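Local atomic coordinates of alcohol dehydrogenase, zinc-containing (Streptococcus pneumoniae serotype 2, PDB entry 5YLN), a protein that probably oxidises alcohols with NAD+ as a zinc-dependent dehydrogenase, and binds zinc ions at two sites in each chain. Residues 46-50 against 51-55; 54-57 against 58-62; 162-166 against 167-171; 278-282 against 283-287. All coordinates share one frame; numbering follows the deposited sequence.

Four local turns follow one another along the chain, none enclosing or crossing another. Contact 1 turns the chain at the end of helix 43-50, and contact 2, which shares Pro-54 and Thr-55 with it, tightens the loop leading on to strand 66-72. These two touch: Ile-48 of the first packs on Cys-56 and Leu-62 of the second. Contact 3 comes about 29 Å from contact 1, centre to centre, where helix 157-165 gives way to the loop before strand 174-178 of the parallel sheet. Contact 4 joins strand 278-280 to helix 282-285 at the dimer interface, its centre about 22 Å from that of contact 3.

Contact 1. Residues 46-50 against 51-55; sequences LHIIK and GDVPT
Gly-51 breaks the helix that ends at Lys-50 and folds the chain back over its last turn, in a Schellman motif. It has a positive phi, a conformation that suits glycine because a CB would jam against the carbonyl oxygen of Lys-50. Two backbone bonds define the motif: Asp-52 N reaches His-47 O at 3.0 Å, and Gly-51 N reaches Ile-48 O at 3.0 Å. In the second, the donor stands above the carbonyl plane and not on a lone pair. Gly-51 N adds a weak bond to His-47 O, which therefore collects two amides.

The side chains form an apolar and a polar group. In the apolar one, Val-53 CG2 presses on Ile-48 CG1 at 3.5 Å and also brushes His-47 CB at 4.0 Å. In the polar one, the carboxylate of Asp-52 meets the imidazole of His-47 at its edge, OD2 lying 3.7 Å from ND1 in the ring plane while the two planes stand 48° apart. Lys-50 comes to the same oxygen from the helix. Its chain bends at chi3 (56°) and chi4 (49°), which brings CE to 3.2 Å from Asp-52 OD2 and leaves NZ in a long salt bridge of 4.0 Å.

Towards the interior, Ile-48 packs on Cys-56 and Leu-62 and comes within about 6 Å, side chain to side chain, of the zinc ligand His-64. Leu-46 and Ile-49 lean on helix 329-337 through Tyr-333, and the backbone of Ile-49 hydrogen-bonds to Gly-14, between strands 4-12 and 15-22.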
loop_
_atom_site.group_PDB
_atom_site.type_symbol
_atom_site.label_atom_id
_atom_site.label_comp_id
_atom_site.label_asym_id
_atom_site.label_seq_id
_atom_site.Cartn_x
_atom_site.Cartn_y
_atom_site.Cartn_z
ATOM N N LEU A 46 -4.687 -14.598 -23.699
ATOM C CA LEU A 46 -4.174 -13.900 -24.878
ATOM C C LEU A 46 -2.693 -13.588 -24.720
ATOM O O LEU A 46 -1.903 -13.777 -25.649
ATOM C CB LEU A 46 -4.968 -12.615 -25.106
ATOM C CG LEU A 46 -6.470 -12.841 -25.265
ATOM C CD1 LEU A 46 -7.174 -11.546 -25.596
ATOM C CD2 LEU A 46 -6.691 -13.897 -26.340
ATOM N N HIS A 47 -2.304 -13.103 -23.539
ATOM C CA HIS A 47 -0.900 -12.810 -23.264
ATOM C C HIS A 47 -0.035 -14.062 -23.374
ATOM O O HIS A 47 1.079 -14.001 -23.906
ATOM C CB HIS A 47 -0.751 -12.196 -21.868
ATOM C CG HIS A 47 -1.246 -10.785 -21.769
ATOM N ND1 HIS A 47 -0.654 -9.740 -22.446
ATOM C CD2 HIS A 47 -2.263 -10.242 -21.055
ATOM C CE1 HIS A 47 -1.296 -8.618 -22.170
ATOM N NE2 HIS A 47 -2.275 -8.895 -21.326
ATOM N N ILE A 48 -0.515 -15.201 -22.852
ATOM C CA ILE A 48 0.260 -16.439 -22.951
ATOM C C ILE A 48 0.537 -16.779 -24.412
ATOM O O ILE A 48 1.668 -17.102 -24.787
ATOM C CB ILE A 48 -0.459 -17.602 -22.246
ATOM C CG1 ILE A 48 -0.457 -17.436 -20.729
ATOM C CG2 ILE A 48 0.184 -18.944 -22.644
ATOM C CD1 ILE A 48 -1.497 -18.279 -20.051
ATOM N N ILE A 49 -0.498 -16.718 -25.251
ATOM C CA ILE A 49 -0.359 -17.094 -26.659
ATOM C C ILE A 49 0.612 -16.165 -27.370
ATOM O O ILE A 49 1.380 -16.595 -28.241
ATOM C CB ILE A 49 -1.734 -17.100 -27.346
ATOM C CG1 ILE A 49 -2.586 -18.249 -26.793
ATOM C CG2 ILE A 49 -1.593 -17.192 -28.872
ATOM C CD1 ILE A 49 -4.039 -18.180 -27.210
ATOM N N LYS A 50 0.589 -14.877 -27.017
ATOM C CA LYS A 50 1.528 -13.911 -27.582
ATOM C C LYS A 50 2.970 -14.190 -27.176
ATOM O O LYS A 50 3.888 -13.777 -27.887
ATOM C CB LYS A 50 1.141 -12.495 -27.158
ATOM C CG LYS A 50 0.182 -11.792 -28.106
ATOM C CD LYS A 50 -0.303 -10.462 -27.527
ATOM C CE LYS A 50 0.866 -9.551 -27.187
ATOM N NZ LYS A 50 1.845 -9.441 -28.322
ATOM N N GLY A 51 3.193 -14.888 -26.070
ATOM C CA GLY A 51 4.533 -15.128 -25.575
ATOM C C GLY A 51 4.955 -14.256 -24.412
ATOM O O GLY A 51 6.143 -14.243 -24.071
ATOM N N ASP A 52 4.027 -13.531 -23.789
ATOM C CA ASP A 52 4.359 -12.646 -22.675
ATOM C C ASP A 52 4.240 -13.328 -21.316
ATOM O O ASP A 52 4.459 -12.670 -20.290
ATOM C CB ASP A 52 3.466 -11.400 -22.693
ATOM C CG ASP A 52 3.488 -10.679 -24.041
ATOM O OD1 ASP A 52 4.543 -10.686 -24.705
ATOM O OD2 ASP A 52 2.440 -10.104 -24.430
ATOM N N VAL A 53 3.881 -14.610 -21.275
ATOM C CA VAL A 53 3.946 -15.397 -20.046
ATOM C C VAL A 53 4.852 -16.589 -20.324
ATOM O O VAL A 53 4.364 -17.713 -20.494
ATOM C CB VAL A 53 2.554 -15.851 -19.583
ATOM C CG1 VAL A 53 2.607 -16.327 -18.149
ATOM C CG2 VAL A 53 1.542 -14.724 -19.754
ATOM N N PRO A 54 6.172 -16.397 -20.387
ATOM C CA PRO A 54 7.049 -17.481 -20.857
ATOM C C PRO A 54 7.277 -18.580 -19.833
ATOM O O PRO A 54 7.905 -19.592 -20.168
ATOM C CB PRO A 54 8.350 -16.755 -21.218
ATOM C CG PRO A 54 8.296 -15.432 -20.478
ATOM C CD PRO A 54 6.905 -15.184 -19.988
ATOM N N THR A 55 6.772 -18.433 -18.614
ATOM C CA THR A 55 6.754 -19.587 -17.724
ATOM C C THR A 55 5.699 -20.622 -18.117
ATOM O O THR A 55 5.595 -21.657 -17.456
ATOM C CB THR A 55 6.519 -19.142 -16.282
ATOM O OG1 THR A 55 5.335 -18.344 -16.226
ATOM C CG2 THR A 55 7.701 -18.337 -15.758
#

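Contact 2. Residues 54-57 against 58-62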
loop_
_atom_site.group_PDB
_atom_site.type_symbol
_atom_site.label_atom_id
_atom_site.label_comp_id
_atom_site.label_asym_id
_atom_site.label_seq_id
_atom_site.Cartn_x
_atom_site.Cartn_y
_atom_site.Cartn_z
ATOM N N PRO A 54 6.172 -16.397 -20.387
ATOM C CA PRO A 54 7.049 -17.481 -20.857
ATOM C C PRO A 54 7.277 -18.580 -19.833
ATOM O O PRO A 54 7.905 -19.592 -20.168
ATOM C CB PRO A 54 8.350 -16.755 -21.218
ATOM C CG PRO A 54 8.296 -15.432 -20.478
ATOM C CD PRO A 54 6.905 -15.184 -19.988
ATOM N N THR A 55 6.772 -18.433 -18.614
ATOM C CA THR A 55 6.754 -19.587 -17.724
ATOM C C THR A 55 5.699 -20.622 -18.117
ATOM O O THR A 55 5.595 -21.657 -17.456
ATOM C CB THR A 55 6.519 -19.142 -16.282
ATOM O OG1 THR A 55 5.335 -18.344 -16.226
ATOM C CG2 THR A 55 7.701 -18.337 -15.758
ATOM N N CYS A 56 4.904 -20.379 -19.151
ATOM C CA CYS A 56 3.935 -21.368 -19.606
ATOM C C CYS A 56 4.626 -22.296 -20.592
ATOM O O CYS A 56 4.994 -21.882 -21.696
ATOM C CB CYS A 56 2.727 -20.698 -20.241
ATOM S SG CYS A 56 1.544 -21.894 -20.782
ATOM N N GLN A 57 4.816 -23.543 -20.188
ATOM C CA GLN A 57 5.516 -24.508 -21.021
ATOM C C GLN A 57 4.718 -24.834 -22.282
ATOM O O GLN A 57 3.486 -24.865 -22.268
ATOM C CB GLN A 57 5.770 -25.777 -20.212
ATOM C CG GLN A 57 6.174 -26.961 -21.035
ATOM C CD GLN A 57 6.528 -28.133 -20.177
ATOM O OE1 GLN A 57 6.344 -28.104 -18.964
ATOM N NE2 GLN A 57 7.055 -29.170 -20.795
ATOM N N SER A 58 5.441 -25.064 -23.382
ATOM C CA SER A 58 4.839 -25.527 -24.630
ATOM C C SER A 58 4.030 -26.809 -24.426
ATOM O O SER A 58 4.461 -27.734 -23.735
ATOM C CB SER A 58 5.930 -25.772 -25.668
ATOM O OG SER A 58 5.373 -26.188 -26.899
ATOM N N GLY A 59 2.852 -26.860 -25.045
ATOM C CA GLY A 59 1.955 -27.985 -24.895
ATOM C C GLY A 59 0.964 -27.871 -23.751
ATOM O O GLY A 59 0.104 -28.747 -23.606
ATOM N N THR A 60 1.046 -26.822 -22.933
ATOM C CA THR A 60 0.150 -26.693 -21.788
ATOM C C THR A 60 -1.273 -26.420 -22.248
ATOM O O THR A 60 -1.504 -25.643 -23.179
ATOM C CB THR A 60 0.611 -25.548 -20.873
ATOM O OG1 THR A 60 1.960 -25.763 -20.447
ATOM C CG2 THR A 60 -0.270 -25.453 -19.656
ATOM N N ILE A 61 -2.242 -27.041 -21.576
ATOM C CA ILE A 61 -3.623 -26.700 -21.882
ATOM C C ILE A 61 -3.956 -25.362 -21.233
ATOM O O ILE A 61 -3.597 -25.100 -20.076
ATOM C CB ILE A 61 -4.579 -27.814 -21.423
ATOM C CG1 ILE A 61 -4.094 -29.162 -21.988
ATOM C CG2 ILE A 61 -6.008 -27.512 -21.881
ATOM C CD1 ILE A 61 -4.961 -30.348 -21.674
ATOM N N LEU A 62 -4.593 -24.489 -22.005
ATOM C CA LEU A 62 -4.861 -23.118 -21.604
ATOM C C LEU A 62 -6.128 -23.014 -20.763
ATOM O O LEU A 62 -6.936 -23.943 -20.672
ATOM C CB LEU A 62 -4.963 -22.214 -22.840
ATOM C CG LEU A 62 -3.623 -21.878 -23.500
ATOM C CD1 LEU A 62 -3.817 -21.355 -24.898
ATOM C CD2 LEU A 62 -2.835 -20.880 -22.680
HETATM O O HOH W 1 3.545 -25.134 -17.957
#
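Gln-57 and Thr-60 close a type II beta turn, with Ser-58 and Gly-59 at its corners, in the loop that leads from helix 43-50 to strand 66-72. Gly-59 has the positive phi expected at the third position of such a turn, where a CB would crowd the preceding carbonyl oxygen.

The turn's own hydrogen bonds converge on one acceptor. Gln-57 O takes the amide of Thr-60 at 3.2 Å and the hydroxyl OG1 of the same residue at a short 2.5 Å, both from the same face of the carbonyl plane. The threonine thus grips the turn twice. Its OG1 sits beside its own backbone N (chi1 -57°), which lets hydroxyl and amide reach back together. Ser-58 turns its OG away from the turn and bonds it to Val-11 O, and the backbones of Gly-59 and Thr-60 bond to Tyr-10, so the turn is held to strand 4-12.

Van der Waals contact supplies the rest. Cys-56 SG, extended away from its own N, rests on Thr-60 CB at 3.8 Å, and its side chain also meets Tyr-10. The aliphatic part of Gln-57 lies against the next peptide, CG 3.3 Å from Ser-58 O.

One water completes the set, spanning the mouth of the turn: it accepts from Gln-57 N at 3.0 Å and donates to Thr-60 OG1 at 3.0 Å.

Contact 3. Residues 162-166 against 167-171; sequences IGVLK and GKVEP
Val-169 N points almost straight at Val-164 O, a 3.2 Å bond with an N-H...O angle of 172° that lies nearly along the C=O axis. The second bond is quite different: Lys-168 N approaches Leu-165 O at 3.1 Å from above the carbonyl plane, 71° out of it. Beside the first bond the two valines meet, CG1 of Val-164 against CG2 of Val-169 at 3.9 Å. That same CG2 also lies 3.6 Å from Val-164 O, so the methyl shelters the carbonyl that its own backbone is bonded to.

What sets this up is Lys-168, the first residue to leave helical backbone angles, whose positive phi of 61° swings the chain round. Its CG lies 3.8 Å from Lys-166 O.

Further out, Tyr-194 packs on both valines, and helix 182-191 meets Val-164 through Thr-190 and Ala-191. Lys-166 and Lys-168 touch Thr-293 and Asn-291 of strand 291-293, and Lys-166 also packs on Asn-289 of the second subunit.

The whole is a Schellman motif containing a type I beta turn from Leu-165 to Lys-168; it ends helix 157-165 in the loop that leads to strand 174-178 of the Rossmann-type parallel sheet.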
loop_
_atom_site.group_PDB
_atom_site.type_symbol
_atom_site.label_atom_id
_atom_site.label_comp_id
_atom_site.label_asym_id
_atom_site.label_seq_id
_atom_site.Cartn_x
_atom_site.Cartn_y
_atom_site.Cartn_z
ATOM N N ILE A 162 -8.934 -7.880 -5.222
ATOM C CA ILE A 162 -7.760 -7.104 -5.601
ATOM C C ILE A 162 -8.088 -5.653 -5.956
ATOM O O ILE A 162 -7.258 -4.766 -5.738
ATOM C CB ILE A 162 -7.008 -7.790 -6.765
ATOM C CG1 ILE A 162 -6.796 -9.279 -6.452
ATOM C CG2 ILE A 162 -5.711 -7.043 -7.086
ATOM C CD1 ILE A 162 -6.154 -9.564 -5.072
ATOM N N GLY A 163 -9.274 -5.370 -6.470
ATOM C CA GLY A 163 -9.663 -4.003 -6.750
ATOM C C GLY A 163 -10.483 -3.308 -5.671
ATOM O O GLY A 163 -10.330 -2.111 -5.435
ATOM N N VAL A 164 -11.398 -4.042 -5.016
ATOM C CA VAL A 164 -12.398 -3.425 -4.150
ATOM C C VAL A 164 -11.973 -3.494 -2.676
ATOM O O VAL A 164 -11.952 -2.483 -1.961
ATOM C CB VAL A 164 -13.794 -4.045 -4.370
ATOM C CG1 VAL A 164 -14.818 -3.558 -3.291
ATOM C CG2 VAL A 164 -14.279 -3.703 -5.775
ATOM N N LEU A 165 -11.574 -4.684 -2.223
ATOM C CA LEU A 165 -11.160 -4.865 -0.826
ATOM C C LEU A 165 -9.791 -4.235 -0.546
ATOM O O LEU A 165 -9.612 -3.522 0.450
ATOM C CB LEU A 165 -11.166 -6.363 -0.463
ATOM C CG LEU A 165 -12.587 -6.951 -0.345
ATOM C CD1 LEU A 165 -12.572 -8.451 -0.045
ATOM C CD2 LEU A 165 -13.361 -6.200 0.733
ATOM N N LYS A 166 -8.801 -4.467 -1.415
ATOM C CA LYS A 166 -7.510 -3.819 -1.184
ATOM C C LYS A 166 -7.613 -2.312 -1.354
ATOM O O LYS A 166 -6.898 -1.560 -0.687
ATOM C CB LYS A 166 -6.439 -4.422 -2.094
ATOM C CG LYS A 166 -6.133 -5.867 -1.714
ATOM C CD LYS A 166 -4.968 -6.429 -2.501
ATOM C CE LYS A 166 -4.597 -7.822 -2.018
ATOM N NZ LYS A 166 -3.883 -7.778 -0.715
ATOM N N GLY A 167 -8.540 -1.856 -2.173
ATOM C CA GLY A 167 -8.750 -0.432 -2.331
ATOM C C GLY A 167 -9.486 0.225 -1.196
ATOM O O GLY A 167 -9.493 1.452 -1.116
ATOM N N LYS A 168 -10.106 -0.572 -0.322
ATOM C CA LYS A 168 -10.840 -0.065 0.828
ATOM C C LYS A 168 -12.001 0.825 0.394
ATOM O O LYS A 168 -12.196 1.926 0.912
ATOM C CB LYS A 168 -9.893 0.665 1.795
ATOM C CG LYS A 168 -8.767 -0.220 2.324
ATOM C CD LYS A 168 -7.991 0.403 3.495
ATOM C CE LYS A 168 -7.315 1.706 3.090
ATOM N NZ LYS A 168 -6.595 2.424 4.196
ATOM N N VAL A 169 -12.779 0.332 -0.583
ATOM C CA VAL A 169 -14.052 0.967 -0.924
ATOM C C VAL A 169 -15.016 0.902 0.260
ATOM O O VAL A 169 -15.209 -0.157 0.864
ATOM C CB VAL A 169 -14.717 0.282 -2.128
ATOM C CG1 VAL A 169 -16.042 0.990 -2.455
ATOM C CG2 VAL A 169 -13.801 0.230 -3.325
ATOM N N GLU A 170 -15.690 2.019 0.530
ATOM C CA GLU A 170 -16.591 2.187 1.661
ATOM C C GLU A 170 -17.734 3.101 1.243
ATOM O O GLU A 170 -17.589 3.889 0.303
ATOM C CB GLU A 170 -15.853 2.797 2.865
ATOM C CG GLU A 170 -15.415 4.220 2.578
ATOM C CD GLU A 170 -14.755 4.901 3.765
ATOM O OE1 GLU A 170 -14.662 4.269 4.841
ATOM O OE2 GLU A 170 -14.330 6.072 3.615
ATOM N N PRO A 171 -18.873 3.048 1.942
ATOM C CA PRO A 171 -20.014 3.877 1.535
ATOM C C PRO A 171 -19.667 5.352 1.519
ATOM O O PRO A 171 -18.974 5.870 2.399
ATOM C CB PRO A 171 -21.087 3.556 2.583
ATOM C CG PRO A 171 -20.716 2.208 3.077
ATOM C CD PRO A 171 -19.210 2.186 3.089
#

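Contact 4. Residues 278-282 against 283-287; sequences VEFDL and DKLWI
Phe-280 and Leu-285 join strand to helix on the packed side, CE1 of the ring meeting CD1 of the leucine at 3.9 Å. A second apolar pair joins buried Leu-282 to Trp-286: CD2 touches CB at 4.0 Å, the side chains crossing at about a right angle. The backbone is tightly tied as well. Asp-281 O accepts Lys-284 N at 2.8 Å from above its plane and Leu-285 N at 3.0 Å within it, while Leu-282 O takes Trp-286 N and also lies at the edge of the indole, near CD1. Asp-281 centres an inverse gamma turn that swings the chain from strand into helix. Gln-259 of helix 252-261 clasps that turn through Glu-279 O and Asp-281 N. The second subunit adds to the packing, with His-274 on Leu-282 and Val-273 on Trp-286, and its strand pairs antiparallel with Val-278 and Phe-280.

The polar side is looser. Asp-281 holds the N-cap position without a capping bond from its side chain. Asp-283 CG sits between its backbone N and carbonyl carbon (chi1 49°), which turns OD1 back to 3.3 Å from Asp-281 C. Lys-284 NZ makes a 3.5 Å salt bridge to Asp-283 OD2.

Asp-281 OD1 and Asp-283 OD1, 4.4 Å apart, would be expected to repel one another, but the helix N-terminus, Lys-284 and a weak long pair of Asp-281 with Lys-260 probably ease the cost.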
loop_
_atom_site.group_PDB
_atom_site.type_symbol
_atom_site.label_atom_id
_atom_site.label_comp_id
_atom_site.label_asym_id
_atom_site.label_seq_id
_atom_site.Cartn_x
_atom_site.Cartn_y
_atom_site.Cartn_z
ATOM N N VAL A 278 7.244 0.513 -13.408
ATOM C CA VAL A 278 6.615 1.808 -13.598
ATOM C C VAL A 278 7.368 2.846 -12.779
ATOM O O VAL A 278 8.098 2.522 -11.838
ATOM C CB VAL A 278 5.121 1.778 -13.232
ATOM C CG1 VAL A 278 4.354 0.831 -14.185
ATOM C CG2 VAL A 278 4.947 1.363 -11.762
ATOM N N GLU A 279 7.200 4.112 -13.170
ATOM C CA GLU A 279 7.782 5.227 -12.434
ATOM C C GLU A 279 6.800 5.689 -11.359
ATOM O O GLU A 279 5.720 6.213 -11.658
ATOM C CB GLU A 279 8.156 6.380 -13.366
ATOM C CG GLU A 279 8.781 7.553 -12.604
ATOM C CD GLU A 279 9.784 8.345 -13.426
ATOM O OE1 GLU A 279 9.648 9.584 -13.510
ATOM O OE2 GLU A 279 10.712 7.724 -13.989
ATOM N N PHE A 280 7.187 5.492 -10.107
ATOM C CA PHE A 280 6.401 5.870 -8.941
ATOM C C PHE A 280 6.887 7.233 -8.450
ATOM O O PHE A 280 8.053 7.374 -8.074
ATOM C CB PHE A 280 6.552 4.784 -7.876
ATOM C CG PHE A 280 5.746 5.006 -6.667
ATOM C CD1 PHE A 280 4.447 5.484 -6.764
ATOM C CD2 PHE A 280 6.262 4.701 -5.419
ATOM C CE1 PHE A 280 3.692 5.687 -5.634
ATOM C CE2 PHE A 280 5.502 4.900 -4.281
ATOM C CZ PHE A 280 4.221 5.392 -4.392
ATOM N N ASP A 281 5.994 8.230 -8.450
ATOM C CA ASP A 281 6.350 9.628 -8.179
ATOM C C ASP A 281 6.462 9.919 -6.681
ATOM O O ASP A 281 5.828 10.830 -6.150
ATOM C CB ASP A 281 5.329 10.568 -8.809
ATOM C CG ASP A 281 5.415 10.607 -10.311
ATOM O OD1 ASP A 281 6.456 10.186 -10.851
ATOM O OD2 ASP A 281 4.436 11.060 -10.947
ATOM N N LEU A 282 7.330 9.154 -6.009
ATOM C CA LEU A 282 7.503 9.315 -4.567
ATOM C C LEU A 282 7.915 10.735 -4.173
ATOM O O LEU A 282 7.638 11.163 -3.048
ATOM C CB LEU A 282 8.528 8.301 -4.045
ATOM C CG LEU A 282 8.044 7.177 -3.130
ATOM C CD1 LEU A 282 9.232 6.407 -2.612
ATOM C CD2 LEU A 282 7.182 7.682 -1.974
ATOM N N ASP A 283 8.564 11.485 -5.078
ATOM C CA ASP A 283 8.892 12.876 -4.769
ATOM C C ASP A 283 7.634 13.693 -4.496
ATOM O O ASP A 283 7.650 14.593 -3.650
ATOM C CB ASP A 283 9.729 13.516 -5.894
ATOM C CG ASP A 283 9.141 13.307 -7.301
ATOM O OD1 ASP A 283 8.591 12.224 -7.583
ATOM O OD2 ASP A 283 9.259 14.232 -8.141
ATOM N N LYS A 284 6.527 13.369 -5.163
ATOM C CA LYS A 284 5.283 14.096 -4.949
ATOM C C LYS A 284 4.378 13.418 -3.926
ATOM O O LYS A 284 3.605 14.099 -3.239
ATOM C CB LYS A 284 4.517 14.245 -6.273
ATOM C CG LYS A 284 5.365 14.745 -7.473
ATOM C CD LYS A 284 6.102 16.043 -7.163
ATOM C CE LYS A 284 6.937 16.509 -8.365
ATOM N NZ LYS A 284 8.017 17.456 -7.954
ATOM N N LEU A 285 4.448 12.093 -3.819
ATOM C CA LEU A 285 3.439 11.344 -3.097
ATOM C C LEU A 285 3.875 10.931 -1.699
ATOM O O LEU A 285 3.039 10.447 -0.929
ATOM C CB LEU A 285 3.036 10.106 -3.909
ATOM C CG LEU A 285 2.344 10.469 -5.231
ATOM C CD1 LEU A 285 2.177 9.230 -6.110
ATOM C CD2 LEU A 285 0.981 11.157 -4.999
ATOM N N TRP A 286 5.153 11.098 -1.348
ATOM C CA TRP A 286 5.560 10.778 0.018
ATOM C C TRP A 286 4.735 11.566 1.034
ATOM O O TRP A 286 4.389 11.033 2.100
ATOM C CB TRP A 286 7.066 11.028 0.204
ATOM C CG TRP A 286 7.411 12.460 0.479
ATOM C CD1 TRP A 286 7.788 13.395 -0.426
ATOM C CD2 TRP A 286 7.387 13.119 1.751
ATOM N NE1 TRP A 286 7.993 14.598 0.191
ATOM C CE2 TRP A 286 7.761 14.457 1.532
ATOM C CE3 TRP A 286 7.077 12.707 3.055
ATOM C CZ2 TRP A 286 7.840 15.396 2.565
ATOM C CZ3 TRP A 286 7.151 13.643 4.086
ATOM C CH2 TRP A 286 7.523 14.971 3.829
ATOM N N ILE A 287 4.340 12.801 0.690
ATOM C CA ILE A 287 3.608 13.656 1.621
ATOM C C ILE A 287 2.106 13.459 1.545
ATOM O O ILE A 287 1.397 13.924 2.445
ATOM C CB ILE A 287 3.916 15.149 1.379
ATOM C CG1 ILE A 287 3.718 15.967 2.669
ATOM C CG2 ILE A 287 3.068 15.689 0.221
ATOM C CD1 ILE A 287 3.799 17.490 2.477
#